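Local coordinates for nuclease-like protein (Chaetomium thermophilum, PDB 6GRB), which resolves four-way DNA (Holliday) junctions as the eukaryotic enzyme GEN1 and probably also cuts 5'-flaps, this chain being the N-terminal part with the nuclease core, at residues 74-79 and 110-115; 31-36 and 133-138; 385-390 and 433-438; 321-326 and 392-397. One frame throughout, in Å; residues are numbered along the deposited sequence.

Interaction 1: residues 74-79 and 110-115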
loop_
_atom_site.group_PDB
_atom_site.type_symbol
_atom_site.label_atom_id
_atom_site.label_comp_id
_atom_site.label_asym_id
_atom_site.label_seq_id
_atom_site.Cartn_x
_atom_site.Cartn_y
_atom_site.Cartn_z
ATOM N N PRO A 74 -5.740 -0.436 7.031
ATOM C CA PRO A 74 -5.348 -1.267 5.888
ATOM C C PRO A 74 -6.347 -2.363 5.583
ATOM O O PRO A 74 -6.853 -3.048 6.475
ATOM C CB PRO A 74 -4.041 -1.893 6.378
ATOM C CG PRO A 74 -4.299 -2.096 7.842
ATOM C CD PRO A 74 -5.211 -0.964 8.303
ATOM N N ILE A 75 -6.599 -2.570 4.294
ATOM C CA ILE A 75 -7.302 -3.773 3.843
ATOM C C ILE A 75 -6.326 -4.586 2.991
ATOM O O ILE A 75 -5.815 -4.104 1.969
ATOM C CB ILE A 75 -8.627 -3.459 3.119
ATOM C CG1 ILE A 75 -9.329 -4.747 2.700
ATOM C CG2 ILE A 75 -8.430 -2.571 1.923
ATOM C CD1 ILE A 75 -10.839 -4.599 2.514
ATOM N N PHE A 76 -6.027 -5.803 3.455
ATOM C CA PHE A 76 -5.049 -6.680 2.821
ATOM C C PHE A 76 -5.754 -7.600 1.833
ATOM O O PHE A 76 -6.638 -8.355 2.230
ATOM C CB PHE A 76 -4.321 -7.506 3.878
ATOM C CG PHE A 76 -3.474 -6.692 4.792
ATOM C CD1 PHE A 76 -2.143 -6.495 4.515
ATOM C CD2 PHE A 76 -4.009 -6.144 5.947
ATOM C CE1 PHE A 76 -1.353 -5.748 5.367
ATOM C CE2 PHE A 76 -3.240 -5.417 6.800
ATOM C CZ PHE A 76 -1.913 -5.205 6.508
ATOM N N VAL A 77 -5.354 -7.573 0.564
ATOM C CA VAL A 77 -6.102 -8.261 -0.486
ATOM C C VAL A 77 -5.339 -9.509 -0.940
ATOM O O VAL A 77 -4.159 -9.435 -1.289
ATOM C CB VAL A 77 -6.403 -7.316 -1.667
ATOM C CG1 VAL A 77 -7.323 -8.018 -2.720
ATOM C CG2 VAL A 77 -7.011 -5.997 -1.152
ATOM N N PHE A 78 -6.026 -10.643 -0.946
ATOM C CA PHE A 78 -5.502 -11.954 -1.303
ATOM C C PHE A 78 -6.035 -12.352 -2.672
ATOM O O PHE A 78 -7.184 -12.054 -3.009
ATOM C CB PHE A 78 -5.900 -13.020 -0.244
ATOM C CG PHE A 78 -5.263 -12.801 1.120
ATOM C CD1 PHE A 78 -5.732 -11.793 1.974
ATOM C CD2 PHE A 78 -4.188 -13.579 1.527
ATOM C CE1 PHE A 78 -5.137 -11.566 3.215
ATOM C CE2 PHE A 78 -3.577 -13.374 2.755
ATOM C CZ PHE A 78 -4.040 -12.360 3.616
ATOM N N ASP A 79 -5.196 -13.030 -3.452
ATOM C CA ASP A 79 -5.588 -13.446 -4.789
ATOM C C ASP A 79 -6.667 -14.518 -4.719
ATOM O O ASP A 79 -6.782 -15.257 -3.742
ATOM C CB ASP A 79 -4.385 -13.974 -5.566
ATOM C CG ASP A 79 -3.548 -12.869 -6.160
ATOM O OD1 ASP A 79 -2.680 -12.334 -5.429
ATOM O OD2 ASP A 79 -3.733 -12.526 -7.353
ATOM N N PHE A 110 -4.616 -7.934 14.843
ATOM C CA PHE A 110 -4.297 -6.517 14.825
ATOM C C PHE A 110 -5.526 -5.661 14.538
ATOM O O PHE A 110 -5.404 -4.440 14.433
ATOM C CB PHE A 110 -3.206 -6.216 13.777
ATOM C CG PHE A 110 -1.794 -6.270 14.306
ATOM C CD1 PHE A 110 -1.133 -7.482 14.434
ATOM C CD2 PHE A 110 -1.123 -5.107 14.661
ATOM C CE1 PHE A 110 0.160 -7.537 14.934
ATOM C CE2 PHE A 110 0.177 -5.145 15.123
ATOM C CZ PHE A 110 0.822 -6.363 15.262
ATOM N N GLY A 111 -6.698 -6.270 14.408
ATOM C CA GLY A 111 -7.880 -5.526 14.005
ATOM C C GLY A 111 -7.819 -4.979 12.597
ATOM O O GLY A 111 -8.391 -3.917 12.333
ATOM N N PHE A 112 -7.114 -5.650 11.680
ATOM C CA PHE A 112 -7.080 -5.196 10.295
ATOM C C PHE A 112 -8.037 -6.061 9.491
ATOM O O PHE A 112 -8.598 -7.021 9.995
ATOM C CB PHE A 112 -5.654 -5.226 9.711
ATOM C CG PHE A 112 -4.680 -4.275 10.383
ATOM C CD1 PHE A 112 -5.121 -3.166 11.075
ATOM C CD2 PHE A 112 -3.308 -4.494 10.303
ATOM C CE1 PHE A 112 -4.209 -2.281 11.678
ATOM C CE2 PHE A 112 -2.384 -3.619 10.912
ATOM C CZ PHE A 112 -2.841 -2.511 11.597
ATOM N N THR A 113 -8.247 -5.692 8.237
ATOM C CA THR A 113 -9.227 -6.347 7.384
ATOM C C THR A 113 -8.506 -7.198 6.363
ATOM O O THR A 113 -7.489 -6.781 5.808
ATOM C CB THR A 113 -10.109 -5.329 6.667
ATOM O OG1 THR A 113 -10.693 -4.463 7.646
ATOM C CG2 THR A 113 -11.206 -6.024 5.867
ATOM N N ALA A 114 -9.018 -8.397 6.147
ATOM C CA ALA A 114 -8.522 -9.291 5.115
ATOM C C ALA A 114 -9.636 -9.480 4.105
ATOM O O ALA A 114 -10.789 -9.689 4.482
ATOM C CB ALA A 114 -8.098 -10.645 5.698
ATOM N N HIS A 115 -9.297 -9.377 2.835
ATOM C CA HIS A 115 -10.266 -9.425 1.748
ATOM C C HIS A 115 -9.719 -10.374 0.688
ATOM O O HIS A 115 -8.570 -10.220 0.246
ATOM C CB HIS A 115 -10.489 -8.004 1.213
ATOM C CG HIS A 115 -11.382 -7.914 0.017
ATOM N ND1 HIS A 115 -12.662 -8.409 -0.002
ATOM C CD2 HIS A 115 -11.195 -7.322 -1.189
ATOM C CE1 HIS A 115 -13.220 -8.155 -1.174
ATOM N NE2 HIS A 115 -12.344 -7.504 -1.916
#

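Interaction 2: residues 31-36 and 133-138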
loop_
_atom_site.group_PDB
_atom_site.type_symbol
_atom_site.label_atom_id
_atom_site.label_comp_id
_atom_site.label_asym_id
_atom_site.label_seq_id
_atom_site.Cartn_x
_atom_site.Cartn_y
_atom_site.Cartn_z
ATOM N N ARG A 31 -10.044 12.060 8.663
ATOM C CA ARG A 31 -10.183 10.652 8.997
ATOM C C ARG A 31 -8.962 9.934 8.446
ATOM O O ARG A 31 -8.339 10.418 7.494
ATOM C CB ARG A 31 -11.489 10.047 8.433
ATOM C CG ARG A 31 -11.385 9.693 7.000
ATOM C CD ARG A 31 -12.584 8.968 6.477
ATOM N NE ARG A 31 -12.458 8.993 5.033
ATOM C CZ ARG A 31 -13.380 8.591 4.165
ATOM N NH1 ARG A 31 -13.108 8.681 2.867
ATOM N NH2 ARG A 31 -14.557 8.104 4.575
ATOM N N PRO A 32 -8.584 8.790 9.024
ATOM C CA PRO A 32 -7.330 8.137 8.619
ATOM C C PRO A 32 -7.353 7.632 7.174
ATOM O O PRO A 32 -8.406 7.407 6.573
ATOM C CB PRO A 32 -7.208 6.980 9.612
ATOM C CG PRO A 32 -8.028 7.415 10.779
ATOM C CD PRO A 32 -9.172 8.150 10.212
ATOM N N LEU A 33 -6.157 7.514 6.613
ATOM C CA LEU A 33 -5.964 6.979 5.275
ATOM C C LEU A 33 -6.355 5.518 5.234
ATOM O O LEU A 33 -5.965 4.744 6.109
ATOM C CB LEU A 33 -4.489 7.120 4.875
ATOM C CG LEU A 33 -3.935 6.510 3.593
ATOM C CD1 LEU A 33 -4.405 7.319 2.427
ATOM C CD2 LEU A 33 -2.437 6.568 3.643
ATOM N N ARG A 34 -7.103 5.134 4.204
ATOM C CA ARG A 34 -7.443 3.743 3.939
ATOM C C ARG A 34 -6.613 3.214 2.784
ATOM O O ARG A 34 -6.649 3.771 1.687
ATOM C CB ARG A 34 -8.913 3.610 3.603
ATOM C CG ARG A 34 -9.767 3.918 4.733
ATOM C CD ARG A 34 -11.061 4.425 4.208
ATOM N NE ARG A 34 -11.941 4.720 5.315
ATOM C CZ ARG A 34 -13.195 5.116 5.160
ATOM N NH1 ARG A 34 -13.679 5.283 3.922
ATOM N NH2 ARG A 34 -13.945 5.372 6.230
ATOM N N LEU A 35 -5.924 2.101 3.015
ATOM C CA LEU A 35 -4.959 1.560 2.065
ATOM C C LEU A 35 -5.328 0.133 1.691
ATOM O O LEU A 35 -5.483 -0.726 2.564
ATOM C CB LEU A 35 -3.546 1.601 2.672
ATOM C CG LEU A 35 -2.347 1.602 1.728
ATOM C CD1 LEU A 35 -2.622 2.641 0.636
ATOM C CD2 LEU A 35 -1.036 1.927 2.506
ATOM N N ALA A 36 -5.447 -0.136 0.403
ATOM C CA ALA A 36 -5.513 -1.524 -0.037
ATOM C C ALA A 36 -4.083 -2.012 -0.252
ATOM O O ALA A 36 -3.293 -1.340 -0.921
ATOM C CB ALA A 36 -6.349 -1.672 -1.311
ATOM N N ILE A 133 -13.696 2.578 -1.643
ATOM C CA ILE A 133 -13.447 1.791 -0.442
ATOM C C ILE A 133 -12.107 2.181 0.188
ATOM O O ILE A 133 -11.961 2.166 1.415
ATOM C CB ILE A 133 -13.511 0.291 -0.788
ATOM C CG1 ILE A 133 -14.790 -0.020 -1.558
ATOM C CG2 ILE A 133 -13.446 -0.569 0.465
ATOM C CD1 ILE A 133 -16.055 0.195 -0.741
ATOM N N VAL A 134 -11.110 2.525 -0.639
ATOM C CA VAL A 134 -9.776 2.893 -0.173
ATOM C C VAL A 134 -9.287 4.108 -0.953
ATOM O O VAL A 134 -9.797 4.429 -2.024
ATOM C CB VAL A 134 -8.721 1.754 -0.297
ATOM C CG1 VAL A 134 -9.152 0.531 0.474
ATOM C CG2 VAL A 134 -8.401 1.433 -1.775
ATOM N N ASP A 135 -8.270 4.776 -0.402
ATOM C CA ASP A 135 -7.756 6.026 -0.969
ATOM C C ASP A 135 -6.514 5.832 -1.825
ATOM O O ASP A 135 -6.218 6.691 -2.657
ATOM C CB ASP A 135 -7.421 7.046 0.135
ATOM C CG ASP A 135 -8.519 7.167 1.198
ATOM O OD1 ASP A 135 -9.667 7.584 0.876
ATOM O OD2 ASP A 135 -8.213 6.834 2.369
ATOM N N ALA A 136 -5.790 4.732 -1.633
ATOM C CA ALA A 136 -4.582 4.450 -2.396
ATOM C C ALA A 136 -4.343 2.946 -2.403
ATOM O O ALA A 136 -4.858 2.200 -1.565
ATOM C CB ALA A 136 -3.363 5.181 -1.824
ATOM N N VAL A 137 -3.532 2.515 -3.355
ATOM C CA VAL A 137 -3.193 1.110 -3.523
ATOM C C VAL A 137 -1.700 0.963 -3.294
ATOM O O VAL A 137 -0.914 1.728 -3.852
ATOM C CB VAL A 137 -3.614 0.603 -4.921
ATOM C CG1 VAL A 137 -3.069 -0.786 -5.190
ATOM C CG2 VAL A 137 -5.146 0.611 -5.039
ATOM N N LEU A 138 -1.321 0.008 -2.452
ATOM C CA LEU A 138 0.055 -0.453 -2.293
ATOM C C LEU A 138 0.176 -1.820 -2.967
ATOM O O LEU A 138 -0.384 -2.817 -2.475
ATOM C CB LEU A 138 0.452 -0.523 -0.823
ATOM C CG LEU A 138 1.891 -0.953 -0.512
ATOM C CD1 LEU A 138 2.945 -0.113 -1.200
ATOM C CD2 LEU A 138 2.075 -0.891 0.994
#

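Interaction 3: residues 385-390 and 433-438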
loop_
_atom_site.group_PDB
_atom_site.type_symbol
_atom_site.label_atom_id
_atom_site.label_comp_id
_atom_site.label_asym_id
_atom_site.label_seq_id
_atom_site.Cartn_x
_atom_site.Cartn_y
_atom_site.Cartn_z
ATOM N N ILE A 385 3.641 4.747 29.745
ATOM C CA ILE A 385 4.062 3.566 30.490
ATOM C C ILE A 385 3.718 2.339 29.638
ATOM O O ILE A 385 2.533 1.986 29.542
ATOM C CB ILE A 385 3.403 3.486 31.875
ATOM C CG1 ILE A 385 3.575 4.804 32.650
ATOM C CG2 ILE A 385 3.983 2.301 32.669
ATOM C CD1 ILE A 385 4.937 4.986 33.310
ATOM N N PRO A 386 4.704 1.683 29.017
ATOM C CA PRO A 386 4.378 0.579 28.085
ATOM C C PRO A 386 3.455 -0.490 28.657
ATOM O O PRO A 386 2.444 -0.822 28.029
ATOM C CB PRO A 386 5.765 0.026 27.731
ATOM C CG PRO A 386 6.667 1.201 27.830
ATOM C CD PRO A 386 6.137 2.033 28.983
ATOM N N ALA A 387 3.768 -1.032 29.837
ATOM C CA ALA A 387 2.925 -2.069 30.434
ATOM C C ALA A 387 1.559 -1.529 30.842
ATOM O O ALA A 387 0.564 -2.261 30.790
ATOM C CB ALA A 387 3.629 -2.695 31.641
ATOM N N GLU A 388 1.485 -0.262 31.248
ATOM C CA GLU A 388 0.189 0.337 31.550
ATOM C C GLU A 388 -0.653 0.480 30.287
ATOM O O GLU A 388 -1.860 0.214 30.302
ATOM C CB GLU A 388 0.396 1.687 32.251
ATOM C CG GLU A 388 -0.851 2.539 32.461
ATOM C CD GLU A 388 -0.591 3.757 33.362
ATOM O OE1 GLU A 388 0.053 3.594 34.423
ATOM O OE2 GLU A 388 -1.026 4.877 33.014
ATOM N N LEU A 389 -0.022 0.856 29.174
ATOM C CA LEU A 389 -0.752 1.069 27.929
ATOM C C LEU A 389 -1.203 -0.246 27.290
ATOM O O LEU A 389 -2.259 -0.292 26.650
ATOM C CB LEU A 389 0.133 1.861 26.965
ATOM C CG LEU A 389 -0.453 2.381 25.652
ATOM C CD1 LEU A 389 0.195 3.690 25.278
ATOM C CD2 LEU A 389 -0.246 1.344 24.549
ATOM N N VAL A 390 -0.419 -1.315 27.449
ATOM C CA VAL A 390 -0.679 -2.564 26.734
ATOM C C VAL A 390 -1.696 -3.426 27.480
ATOM O O VAL A 390 -2.538 -4.082 26.855
ATOM C CB VAL A 390 0.649 -3.312 26.484
ATOM C CG1 VAL A 390 0.408 -4.689 25.865
ATOM C CG2 VAL A 390 1.546 -2.496 25.567
ATOM N N PHE A 433 15.113 -3.316 30.209
ATOM C CA PHE A 433 13.905 -2.575 29.831
ATOM C C PHE A 433 12.785 -2.891 30.824
ATOM O O PHE A 433 12.288 -4.022 30.868
ATOM C CB PHE A 433 13.482 -2.913 28.399
ATOM C CG PHE A 433 12.129 -2.351 28.007
ATOM C CD1 PHE A 433 12.004 -1.040 27.564
ATOM C CD2 PHE A 433 10.987 -3.138 28.082
ATOM C CE1 PHE A 433 10.770 -0.527 27.212
ATOM C CE2 PHE A 433 9.760 -2.629 27.740
ATOM C CZ PHE A 433 9.647 -1.321 27.305
ATOM N N ASP A 434 12.386 -1.890 31.615
ATOM C CA ASP A 434 11.278 -2.040 32.550
ATOM C C ASP A 434 10.001 -1.544 31.881
ATOM O O ASP A 434 9.868 -0.332 31.647
ATOM C CB ASP A 434 11.546 -1.260 33.834
ATOM C CG ASP A 434 10.451 -1.441 34.899
ATOM O OD1 ASP A 434 9.308 -1.867 34.587
ATOM O OD2 ASP A 434 10.747 -1.135 36.080
ATOM N N PRO A 435 9.032 -2.425 31.576
ATOM C CA PRO A 435 7.736 -1.962 31.044
ATOM C C PRO A 435 6.960 -1.015 31.962
ATOM O O PRO A 435 5.935 -0.461 31.554
ATOM C CB PRO A 435 6.962 -3.273 30.822
ATOM C CG PRO A 435 7.754 -4.360 31.565
ATOM C CD PRO A 435 9.170 -3.896 31.526
ATOM N N TRP A 436 7.417 -0.811 33.198
ATOM C CA TRP A 436 6.700 0.077 34.111
ATOM C C TRP A 436 7.299 1.477 34.208
ATOM O O TRP A 436 6.587 2.411 34.590
ATOM C CB TRP A 436 6.605 -0.564 35.498
ATOM C CG TRP A 436 5.757 -1.791 35.437
ATOM C CD1 TRP A 436 6.187 -3.089 35.420
ATOM C CD2 TRP A 436 4.326 -1.839 35.320
ATOM N NE1 TRP A 436 5.107 -3.943 35.325
ATOM C CE2 TRP A 436 3.956 -3.199 35.263
ATOM C CE3 TRP A 436 3.319 -0.862 35.264
ATOM C CZ2 TRP A 436 2.623 -3.609 35.161
ATOM C CZ3 TRP A 436 1.988 -1.275 35.154
ATOM C CH2 TRP A 436 1.658 -2.635 35.105
ATOM N N GLN A 437 8.523 1.661 33.756
ATOM C CA GLN A 437 9.115 2.983 33.731
ATOM C C GLN A 437 8.603 3.703 32.488
ATOM O O GLN A 437 8.072 3.087 31.588
ATOM C CB GLN A 437 10.633 2.897 33.639
ATOM C CG GLN A 437 11.349 2.708 34.962
ATOM C CD GLN A 437 10.532 3.153 36.158
ATOM O OE1 GLN A 437 10.289 4.342 36.349
ATOM N NE2 GLN A 437 10.122 2.202 36.978
ATOM N N PRO A 438 8.747 5.023 32.442
ATOM C CA PRO A 438 8.312 5.775 31.251
ATOM C C PRO A 438 9.171 5.487 30.024
ATOM O O PRO A 438 10.403 5.510 30.090
ATOM C CB PRO A 438 8.449 7.235 31.699
ATOM C CG PRO A 438 8.276 7.169 33.182
ATOM C CD PRO A 438 8.950 5.908 33.601
#

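Interaction 4: residues 321-326 and 392-397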
loop_
_atom_site.group_PDB
_atom_site.type_symbol
_atom_site.label_atom_id
_atom_site.label_comp_id
_atom_site.label_asym_id
_atom_site.label_seq_id
_atom_site.Cartn_x
_atom_site.Cartn_y
_atom_site.Cartn_z
ATOM N N GLY A 321 9.255 -12.899 26.889
ATOM C CA GLY A 321 8.440 -12.762 25.692
ATOM C C GLY A 321 7.195 -11.927 25.870
ATOM O O GLY A 321 6.691 -11.367 24.892
ATOM N N ALA A 322 6.678 -11.836 27.092
ATOM C CA ALA A 322 5.624 -10.875 27.384
ATOM C C ALA A 322 6.171 -9.454 27.399
ATOM O O ALA A 322 5.532 -8.533 26.871
ATOM C CB ALA A 322 4.968 -11.203 28.722
ATOM N N ILE A 323 7.347 -9.262 28.006
ATOM C CA ILE A 323 7.947 -7.929 28.095
ATOM C C ILE A 323 8.364 -7.439 26.716
ATOM O O ILE A 323 8.329 -6.234 26.440
ATOM C CB ILE A 323 9.131 -7.952 29.081
ATOM C CG1 ILE A 323 8.609 -8.050 30.517
ATOM C CG2 ILE A 323 10.049 -6.745 28.893
ATOM C CD1 ILE A 323 9.680 -8.422 31.518
ATOM N N LYS A 324 8.750 -8.360 25.825
ATOM C CA LYS A 324 9.171 -7.960 24.488
ATOM C C LYS A 324 7.976 -7.551 23.625
ATOM O O LYS A 324 8.079 -6.627 22.812
ATOM C CB LYS A 324 9.943 -9.093 23.810
ATOM N N LEU A 325 6.836 -8.223 23.794
ATOM C CA LEU A 325 5.634 -7.820 23.078
ATOM C C LEU A 325 5.213 -6.427 23.490
ATOM O O LEU A 325 4.813 -5.620 22.642
ATOM C CB LEU A 325 4.498 -8.822 23.321
ATOM C CG LEU A 325 3.077 -8.478 22.860
ATOM C CD1 LEU A 325 2.989 -8.291 21.355
ATOM C CD2 LEU A 325 2.131 -9.545 23.305
ATOM N N ILE A 326 5.325 -6.127 24.791
ATOM C CA ILE A 326 4.955 -4.819 25.340
ATOM C C ILE A 326 5.794 -3.714 24.718
ATOM O O ILE A 326 5.267 -2.688 24.288
ATOM C CB ILE A 326 5.105 -4.827 26.872
ATOM C CG1 ILE A 326 4.073 -5.743 27.518
ATOM C CG2 ILE A 326 4.981 -3.436 27.427
ATOM C CD1 ILE A 326 4.531 -6.282 28.871
ATOM N N LEU A 392 -1.093 -6.061 29.536
ATOM C CA LEU A 392 -0.576 -7.324 30.040
ATOM C C LEU A 392 0.323 -7.092 31.246
ATOM O O LEU A 392 0.878 -6.011 31.447
ATOM C CB LEU A 392 0.183 -8.087 28.949
ATOM C CG LEU A 392 -0.823 -8.687 27.979
ATOM C CD1 LEU A 392 -0.165 -9.462 26.865
ATOM C CD2 LEU A 392 -1.800 -9.563 28.759
ATOM N N ASP A 393 0.457 -8.141 32.052
ATOM C CA ASP A 393 1.208 -8.113 33.294
ATOM C C ASP A 393 2.353 -9.121 33.209
ATOM O O ASP A 393 2.096 -10.329 33.054
ATOM C CB ASP A 393 0.259 -8.438 34.449
ATOM C CG ASP A 393 0.887 -8.234 35.808
ATOM O OD1 ASP A 393 1.830 -7.411 35.939
ATOM O OD2 ASP A 393 0.424 -8.906 36.752
ATOM N N PRO A 394 3.620 -8.686 33.261
ATOM C CA PRO A 394 4.733 -9.650 33.181
ATOM C C PRO A 394 4.764 -10.697 34.291
ATOM O O PRO A 394 5.149 -11.843 34.020
ATOM C CB PRO A 394 5.970 -8.742 33.232
ATOM C CG PRO A 394 5.517 -7.474 32.616
ATOM C CD PRO A 394 4.081 -7.303 33.045
ATOM N N GLY A 395 4.382 -10.345 35.525
ATOM C CA GLY A 395 4.458 -11.254 36.668
ATOM C C GLY A 395 3.507 -12.445 36.620
ATOM O O GLY A 395 3.676 -13.374 37.416
ATOM N N GLN A 396 2.510 -12.434 35.733
ATOM C CA GLN A 396 1.627 -13.583 35.541
ATOM C C GLN A 396 2.242 -14.642 34.631
ATOM O O GLN A 396 1.542 -15.584 34.219
ATOM C CB GLN A 396 0.278 -13.119 34.971
ATOM C CG GLN A 396 -0.524 -12.264 35.954
ATOM C CD GLN A 396 -2.012 -12.164 35.612
ATOM O OE1 GLN A 396 -2.431 -12.352 34.455
ATOM N NE2 GLN A 396 -2.824 -11.869 36.633
ATOM N N GLU A 397 3.535 -14.484 34.313
ATOM C CA GLU A 397 4.358 -15.282 33.436
ATOM C C GLU A 397 5.589 -15.770 34.185
ATOM O O GLU A 397 6.129 -15.044 35.024
ATOM C CB GLU A 397 4.787 -14.456 32.230
ATOM C CG GLU A 397 3.629 -13.908 31.428
ATOM C CD GLU A 397 3.535 -14.581 30.072
ATOM O OE1 GLU A 397 2.931 -13.983 29.145
ATOM O OE2 GLU A 397 4.077 -15.716 29.949
#

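Interaction 1: residues 74-79 and 110-115
Pro74 sets its CG over one face of the Phe112 ring, a CH-pi contact with CG 3.5 Å from the centroid of that ring. The carbonyl oxygen of Phe110 lies over the opposite face, which holds the ring between a proline carbon and a peptide oxygen. Phe112 has CG anti to its own carbonyl carbon (chi1 -64°), and this turn brings ring atom CD2 within 3.6 Å of Phe76 CE2. With an alanine here, Pro74 CG is likely to lose the ring beneath it and Phe76 its neighbour at CE2.

Beyond this cluster the two strands run parallel. Phe76 N bonds almost straight to Thr113 O (2.9 Å, 177°). Phe76 O accepts a hydrogen bond from His115 N, and Phe78 N donates to His115 O. A weak bond from Thr113 N to Pro74 O (3.5 Å) starts the ladder. On the Val77 side of the sheet, Ile75 CD1 lies 3.7 Å from both Thr113 CG2 and His115 CB. On the Phe76 side, Phe78 CE1 touches Ala114 CB (4.0 Å).

Further out, Ile107 of helix 104-109 covers Phe76, Phe78, Phe112 and Ala114. That helix ends in a Schellman motif at Gly111, while His115 NE2 is held by Glu124. The pair forms the edge, strand 113-116, of the mixed sheet in the XPG/PIN-type nuclease core, in its parallel part, Val77 lying about 8 Å, side chain to side chain, from the metal-binding Glu122.

Interaction 2: residues 31-36 and 133-138
The flat groups of Arg34 and Asp135 lie nearly parallel, guanidinium and carboxylate planes 11° apart, yet Arg34 NE stays 5.2 Å from Asp135 OD2 and the charged atoms do not touch. The guanidinium groups of Arg31 and Arg34 overlap face on face at their rims: Arg34 NH1 lies over one face of the Arg31 group, and Arg31 CZ over a face of the Arg34 group. Arg31 NH1 comes to 4.1 Å from Asp135 OD1, near but not in contact, with the planes 41° apart; the carboxylate would still be expected to ease the crowding of two positive charges.

The real grip of Asp135 is on the Arg34 backbone. With CG beside its own N (chi1 -46°), its OD2 is met nearly along the C-O direction by Arg34 N at 2.7 Å, and Asp135 N gives a second bond to Arg34 O at 2.8 Å. Leu33 CD1 slides past the aspartate in the opposing direction, 3.8 Å from Asp135 CB.

After this the strands settle into parallel pairing: Ala36 N to Ala136 O is 3.1 Å, and Leu138 N meets Ala36 O at 2.8 Å. Leu35 CD1 packs on Ala136 CB at 3.6 Å, while on the other side Ala36 CB meets Val134 CG2, under Cys125 and Glu129 of helix 121-130. Strands 34-37 and 136-138 are thus inner neighbours in the sheet of the XPG/PIN nuclease core, and the second runs on toward Asp141 and Asp143, which bind magnesium here, and Glu140, a metal ligand in other structures of this protein.

Interaction 3: residues 385-390 and 433-438
Two torsions bring Ile385 and Trp436 together. In Ile385, CG1 lies beside the backbone N (chi1 -51°), which leaves CG2 pointing at the Trp436 backbone, 3.2 Å from Trp436 O. In Trp436, CG is anti to the carbonyl carbon (chi1 -66°), and the indole folds back over the start of helix 386-390. The motif is a type I beta turn, from Asp434 to Gln437, seated against the N-terminal end of that short helix, within the Gen1 C-terminal domain. Asp434 reinforces the turn as an Asx turn: its OD1 accepts from Trp436 N at 2.6 Å, the donor standing well above the carboxylate plane.

Around this frame the side chains close in. Ile385 CG2 also comes to 4.1 Å from Trp436 CE3. Ile385 CD1 rests 4.0 Å from Pro438 CG, and Pro386 CG leans on Phe433 CZ at 3.9 Å. A serine in place of Ile385 lacks both methyls, and the Pro438 ring and the indole at CE3 are likely to lose their apolar neighbour. On the outer side, Glu388 turns to a salt bridge with Lys363. Ala387 meets the turn with both its methyl and its N-H. Its CB sits over the centre of the six-membered ring of Trp436, 3.7 Å from the centroid, and touches Pro435 CB at 3.5 Å. Ala387 N donates to Pro435 O at 2.8 Å, with an angle of 165° at the hydrogen.

Interaction 4: residues 321-326 and 392-397
Glu397 and Ala322 touch along the end of the glutamate side chain. From CB the chain leaves with CG beside its own backbone N, then bends at chi2 (-111°) so that the carboxylate comes down on the helix. Glu397 CG lies 4.1 Å from Ala322 CB, CD comes to 3.9 Å from the same methyl, and OE1 closes to 3.5 Å. The oxygen that touches the methyl, OE1, is also salt-bridged to Arg307 of helix 303-313, and OE2 to Arg311 of the same helix, which would be expected to offset the charge of the carboxylate.

Through this contact the long helix 318-340 meets a loop of the Gen1 C-terminal domain, whose residues 394-396 form a 3-10 turn; Arg319 adds a hydrogen bond to Glu397 O.

Pro394, opening that turn, faces two isoleucines three residues, about one turn, apart on the helix. Both cross it at about a right angle: Ile323 CG1 lies 3.8 Å from Pro394 CG, and Ile326 CD1 reaches the same CG at 4.1 Å. At the start of the loop, Leu392 points its CD1 at Leu325 CD2, 4.2 Å away, with Ile303 and Arg307 of helix 303-313 also against it.

From the N terminus, residues 31-36 open interaction 2. Before it closes at 133-138, residues 74-79 pair with 110-115, so interaction 1 is nested inside that loop. The two meet in one sheet, where Ile75 N lies 2.8 Å from Leu35 O, a probable hydrogen bond, and Ile75 CG2 packs on Val134 CG1. Much later in the chain, 321-326 opens interaction 4 and 385-390 opens interaction 3; 392-397 then closes the first and 433-438 the second, so they cross. They share a border, with Ile326 and Ile323 against Pro386, Phe433 and Pro435. This pair ties helix 318-340 to the C-terminal domain, its centres about 27 to 33 Å from those of interactions 1 and 2.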